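Local coordinates for protein diacylglycerol lipase (Aspergillus oryzae, PDB 5XK2) that probably hydrolyses the ester bonds of mono- and diacylglycerols, as a class 3 lipase of the alpha/beta-hydrolase clan, at residues K82-A87 against S143-V148; G73-D78 against K133-L138. All blocks are in the same frame, centred on the assembly; numbering follows the deposited sequence.

Interaction 1. Residues K82-A87 against S143-V148; sequences KAIVVA and SDYKIV
Two neighbouring parallel strands of the central alpha/beta-hydrolase sheet meet here, Ala83, Ile84 and Val85 lying level with Lys146, Ile147 and Val148; just ahead of the paired residues, Tyr145 lies against Lys82. Four backbone bonds zip the edges together. Lys146 N gives to Lys82 O with a bent approach of 148° at the hydrogen, whereas Ile84 N to Lys146 O, Val148 N to Ile84 O and Val86 N to Val148 O are all close to straight, the last at 2.7 Å. The bent one sits where the chain enters the strand: Lys82 and Ala83 together oppose Asp78 in a G1 beta bulge. On one face of the sheet Ala83 CB meets Val148 CG2 at 4.3 Å, a surface that helix 14-27 covers with Trp21. On the other, Ile84 CD1 reaches Tyr145 CD2 at 3.9 Å, and helix 118-138 packs over Ile84. The tyrosine ring turns one face to the Lys82 backbone, a CH-pi contact with Lys82 CA over its centre, 3.7 Å from the ring centroid and only 12° off its normal; its hydroxyl bonds to Asn79. Beyond the ring the lysine chain bends at chi3 and closes a salt bridge, Lys82 NZ meeting Asp144 OD2 at 2.7 Å on the syn side of the carboxylate, 32° out of its plane.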
# COMPACT_ATOMS: atom_id res chain seq x y z
N LYS A 82 18.07 -26.13 -17.35
CA LYS A 82 18.58 -27.06 -16.34
C LYS A 82 18.63 -26.43 -14.97
O LYS A 82 19.68 -26.34 -14.33
CB LYS A 82 19.95 -27.60 -16.76
CG LYS A 82 19.80 -28.58 -17.91
CD LYS A 82 21.12 -29.16 -18.37
CE LYS A 82 21.65 -30.21 -17.41
NZ LYS A 82 22.86 -30.85 -17.97
N ALA A 83 17.46 -25.97 -14.53
CA ALA A 83 17.33 -25.31 -13.25
C ALA A 83 16.10 -25.79 -12.52
O ALA A 83 15.06 -26.00 -13.13
CB ALA A 83 17.25 -23.79 -13.44
N ILE A 84 16.24 -25.94 -11.21
CA ILE A 84 15.10 -26.10 -10.32
C ILE A 84 14.89 -24.73 -9.72
O ILE A 84 15.82 -24.15 -9.17
CB ILE A 84 15.34 -27.13 -9.21
CG1 ILE A 84 15.72 -28.50 -9.80
CG2 ILE A 84 14.11 -27.20 -8.29
CD1 ILE A 84 14.72 -29.07 -10.77
N VAL A 85 13.69 -24.21 -9.85
CA VAL A 85 13.41 -22.85 -9.43
C VAL A 85 12.48 -22.84 -8.23
O VAL A 85 11.40 -23.43 -8.28
CB VAL A 85 12.77 -22.05 -10.57
CG1 VAL A 85 12.51 -20.62 -10.13
CG2 VAL A 85 13.66 -22.08 -11.81
N VAL A 86 12.90 -22.19 -7.15
CA VAL A 86 12.07 -21.98 -5.97
C VAL A 86 11.71 -20.50 -5.97
O VAL A 86 12.59 -19.66 -5.81
CB VAL A 86 12.82 -22.36 -4.67
CG1 VAL A 86 11.90 -22.18 -3.46
CG2 VAL A 86 13.36 -23.79 -4.76
N ALA A 87 10.44 -20.18 -6.16
CA ALA A 87 10.05 -18.79 -6.36
C ALA A 87 9.02 -18.38 -5.32
O ALA A 87 8.09 -19.15 -5.04
CB ALA A 87 9.51 -18.59 -7.77
N SER A 143 20.05 -34.29 -11.37
CA SER A 143 21.14 -34.15 -10.39
C SER A 143 22.12 -32.99 -10.61
O SER A 143 22.68 -32.47 -9.64
CB SER A 143 21.94 -35.46 -10.32
OG SER A 143 22.57 -35.75 -11.55
N ASP A 144 22.35 -32.59 -11.86
CA ASP A 144 23.30 -31.51 -12.15
C ASP A 144 22.63 -30.14 -12.34
O ASP A 144 23.28 -29.21 -12.80
CB ASP A 144 24.15 -31.85 -13.37
CG ASP A 144 23.33 -32.03 -14.62
OD1 ASP A 144 22.09 -32.22 -14.51
OD2 ASP A 144 23.92 -32.01 -15.72
N TYR A 145 21.34 -30.04 -12.07
CA TYR A 145 20.63 -28.77 -12.27
C TYR A 145 21.04 -27.70 -11.27
O TYR A 145 21.35 -28.01 -10.10
CB TYR A 145 19.11 -28.98 -12.18
CG TYR A 145 18.45 -29.59 -13.41
CD1 TYR A 145 19.10 -30.53 -14.20
CD2 TYR A 145 17.16 -29.23 -13.76
CE1 TYR A 145 18.50 -31.08 -15.31
CE2 TYR A 145 16.54 -29.78 -14.88
CZ TYR A 145 17.22 -30.70 -15.66
OH TYR A 145 16.63 -31.26 -16.75
N LYS A 146 21.01 -26.44 -11.71
CA LYS A 146 21.15 -25.32 -10.79
C LYS A 146 19.93 -25.26 -9.90
O LYS A 146 18.84 -25.65 -10.30
CB LYS A 146 21.29 -24.00 -11.53
CG LYS A 146 22.52 -23.87 -12.38
CD LYS A 146 22.77 -22.42 -12.74
CE LYS A 146 22.08 -22.02 -14.03
NZ LYS A 146 20.61 -21.89 -13.87
N ILE A 147 20.12 -24.75 -8.70
CA ILE A 147 18.99 -24.43 -7.83
C ILE A 147 18.89 -22.91 -7.74
O ILE A 147 19.79 -22.26 -7.22
CB ILE A 147 19.14 -25.04 -6.44
CG1 ILE A 147 19.10 -26.57 -6.54
CG2 ILE A 147 18.02 -24.57 -5.53
CD1 ILE A 147 19.34 -27.27 -5.21
N VAL A 148 17.80 -22.36 -8.28
CA VAL A 148 17.61 -20.91 -8.33
C VAL A 148 16.49 -20.50 -7.40
O VAL A 148 15.39 -21.07 -7.46
CB VAL A 148 17.25 -20.42 -9.76
CG1 VAL A 148 16.89 -18.93 -9.74
CG2 VAL A 148 18.39 -20.70 -10.74

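Interaction 2. Residues G73-D78 against K133-L138; sequences GFVAVD and KTLDEL
Val75 and Val77, alternate residues of strand 71-78, turn the same way and press on Thr134, Leu135 and Leu138 in the last turn of helix 118-138. This is helix-on-sheet packing of the alpha/beta-hydrolase fold; the axes of the two segments come within 9.8 Å and run almost parallel, 11° between their directions. The contacts across it are methyl against methyl. Val75 uses CG1 for all three of its neighbours: it meets Thr134 CG2 tip to tip at 3.9 Å, slides past Leu138 CD1 at 4.1 Å, and has Leu135 CD2 at its margin. Two residues further along the strand, Val77 CG2 points into the fork of Leu138, 3.7 Å from Leu138 CD2 and nearly as close to CD1, which therefore touches both valines. Polar groups are settled within the helix or beyond the contact. Thr134 has its CG2 anti to the backbone N (chi1 -60° for OG1), which directs the methyl at the strand while OG1 bonds back to Arg130 O. On the helix's exposed flank, Lys133 NZ forms a salt bridge with Glu137 OE2 at 2.8 Å, one turn on. Ile84 of the adjoining strand 83-89 and Lys60 and Leu61 of strand 58-65 also touch this cluster. With only aliphatic groups meeting, the strand-helix join rests on shape and hydrophobic burial, and the threonine hydroxyl is satisfied without the sheet.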
# COMPACT_ATOMS: atom_id res chain seq x y z
N GLY A 73 3.86 -19.27 -3.78
CA GLY A 73 4.94 -19.50 -4.73
C GLY A 73 4.93 -20.93 -5.24
O GLY A 73 3.92 -21.62 -5.17
N PHE A 74 6.06 -21.37 -5.78
CA PHE A 74 6.12 -22.70 -6.36
C PHE A 74 7.55 -23.19 -6.44
O PHE A 74 8.49 -22.40 -6.36
CB PHE A 74 5.49 -22.71 -7.78
CG PHE A 74 6.06 -21.66 -8.71
CD1 PHE A 74 7.31 -21.84 -9.30
CD2 PHE A 74 5.36 -20.50 -8.97
CE1 PHE A 74 7.86 -20.83 -10.12
CE2 PHE A 74 5.89 -19.50 -9.79
CZ PHE A 74 7.13 -19.66 -10.37
N VAL A 75 7.70 -24.50 -6.60
CA VAL A 75 8.95 -25.10 -7.05
C VAL A 75 8.68 -25.62 -8.45
O VAL A 75 7.74 -26.39 -8.65
CB VAL A 75 9.41 -26.25 -6.15
CG1 VAL A 75 10.75 -26.79 -6.64
CG2 VAL A 75 9.55 -25.76 -4.70
N ALA A 76 9.48 -25.17 -9.41
CA ALA A 76 9.27 -25.56 -10.80
C ALA A 76 10.54 -26.16 -11.40
O ALA A 76 11.65 -25.95 -10.89
CB ALA A 76 8.82 -24.35 -11.62
N VAL A 77 10.36 -26.93 -12.47
CA VAL A 77 11.49 -27.54 -13.16
C VAL A 77 11.62 -26.90 -14.53
O VAL A 77 10.65 -26.89 -15.30
CB VAL A 77 11.29 -29.06 -13.32
CG1 VAL A 77 12.43 -29.65 -14.13
CG2 VAL A 77 11.17 -29.74 -11.97
N ASP A 78 12.81 -26.36 -14.82
CA ASP A 78 13.10 -25.80 -16.12
C ASP A 78 14.12 -26.72 -16.80
O ASP A 78 15.31 -26.67 -16.48
CB ASP A 78 13.63 -24.37 -15.95
CG ASP A 78 13.98 -23.68 -17.26
OD1 ASP A 78 14.20 -24.36 -18.28
OD2 ASP A 78 14.08 -22.43 -17.25
N LYS A 133 11.61 -31.10 0.81
CA LYS A 133 11.10 -32.41 0.40
C LYS A 133 11.09 -32.49 -1.12
O LYS A 133 11.53 -33.48 -1.71
CB LYS A 133 9.70 -32.65 0.95
CG LYS A 133 9.07 -33.99 0.51
CD LYS A 133 7.58 -34.02 0.87
CE LYS A 133 6.96 -35.41 0.69
NZ LYS A 133 6.13 -35.55 -0.55
N THR A 134 10.60 -31.43 -1.74
CA THR A 134 10.50 -31.38 -3.19
C THR A 134 11.87 -31.32 -3.87
O THR A 134 12.09 -32.00 -4.87
CB THR A 134 9.63 -30.18 -3.63
OG1 THR A 134 8.31 -30.32 -3.08
CG2 THR A 134 9.52 -30.14 -5.16
N LEU A 135 12.80 -30.52 -3.33
CA LEU A 135 14.14 -30.47 -3.90
C LEU A 135 14.77 -31.87 -3.86
O LEU A 135 15.39 -32.31 -4.82
CB LEU A 135 15.02 -29.47 -3.13
CG LEU A 135 14.60 -28.01 -3.30
CD1 LEU A 135 15.52 -27.10 -2.49
CD2 LEU A 135 14.65 -27.60 -4.76
N ASP A 136 14.58 -32.56 -2.74
CA ASP A 136 15.15 -33.89 -2.56
C ASP A 136 14.53 -34.89 -3.56
O ASP A 136 15.25 -35.72 -4.14
CB ASP A 136 14.96 -34.36 -1.12
CG ASP A 136 15.86 -33.61 -0.13
OD1 ASP A 136 16.71 -32.79 -0.56
OD2 ASP A 136 15.72 -33.86 1.08
N GLU A 137 13.23 -34.79 -3.79
CA GLU A 137 12.55 -35.66 -4.76
C GLU A 137 13.06 -35.40 -6.18
O GLU A 137 13.20 -36.33 -6.97
CB GLU A 137 11.04 -35.47 -4.69
CG GLU A 137 10.40 -36.01 -3.41
CD GLU A 137 8.98 -35.55 -3.21
OE1 GLU A 137 8.53 -34.66 -3.97
OE2 GLU A 137 8.30 -36.09 -2.30
N LEU A 138 13.35 -34.14 -6.50
CA LEU A 138 13.76 -33.79 -7.85
C LEU A 138 15.21 -34.12 -8.15
O LEU A 138 15.61 -34.24 -9.30
CB LEU A 138 13.52 -32.29 -8.09
CG LEU A 138 12.05 -31.93 -8.21
CD1 LEU A 138 11.89 -30.41 -8.17
CD2 LEU A 138 11.50 -32.50 -9.52

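Interactions 1 and 2 lie side by side, their centres about 8 Å apart, because strands 71-78 and 83-89 are antiparallel neighbours in the same sheet. Probable backbone bonds stitch them, Val85 O to Ala76 N and Ala83 O to Asp78 N, both 2.8 Å. Ile84 of interaction 1 also packs against interaction 2: its CG2 lies 3.6 Å from Leu135 CD2, so the helix of interaction 2 spans both strands. The chain leaving that helix then returns as strand 146-152 of interaction 1. Farther along, this strand runs into a probable nucleophile elbow at Ser153, which with His268 and Asp206 has the geometry of a catalytic triad.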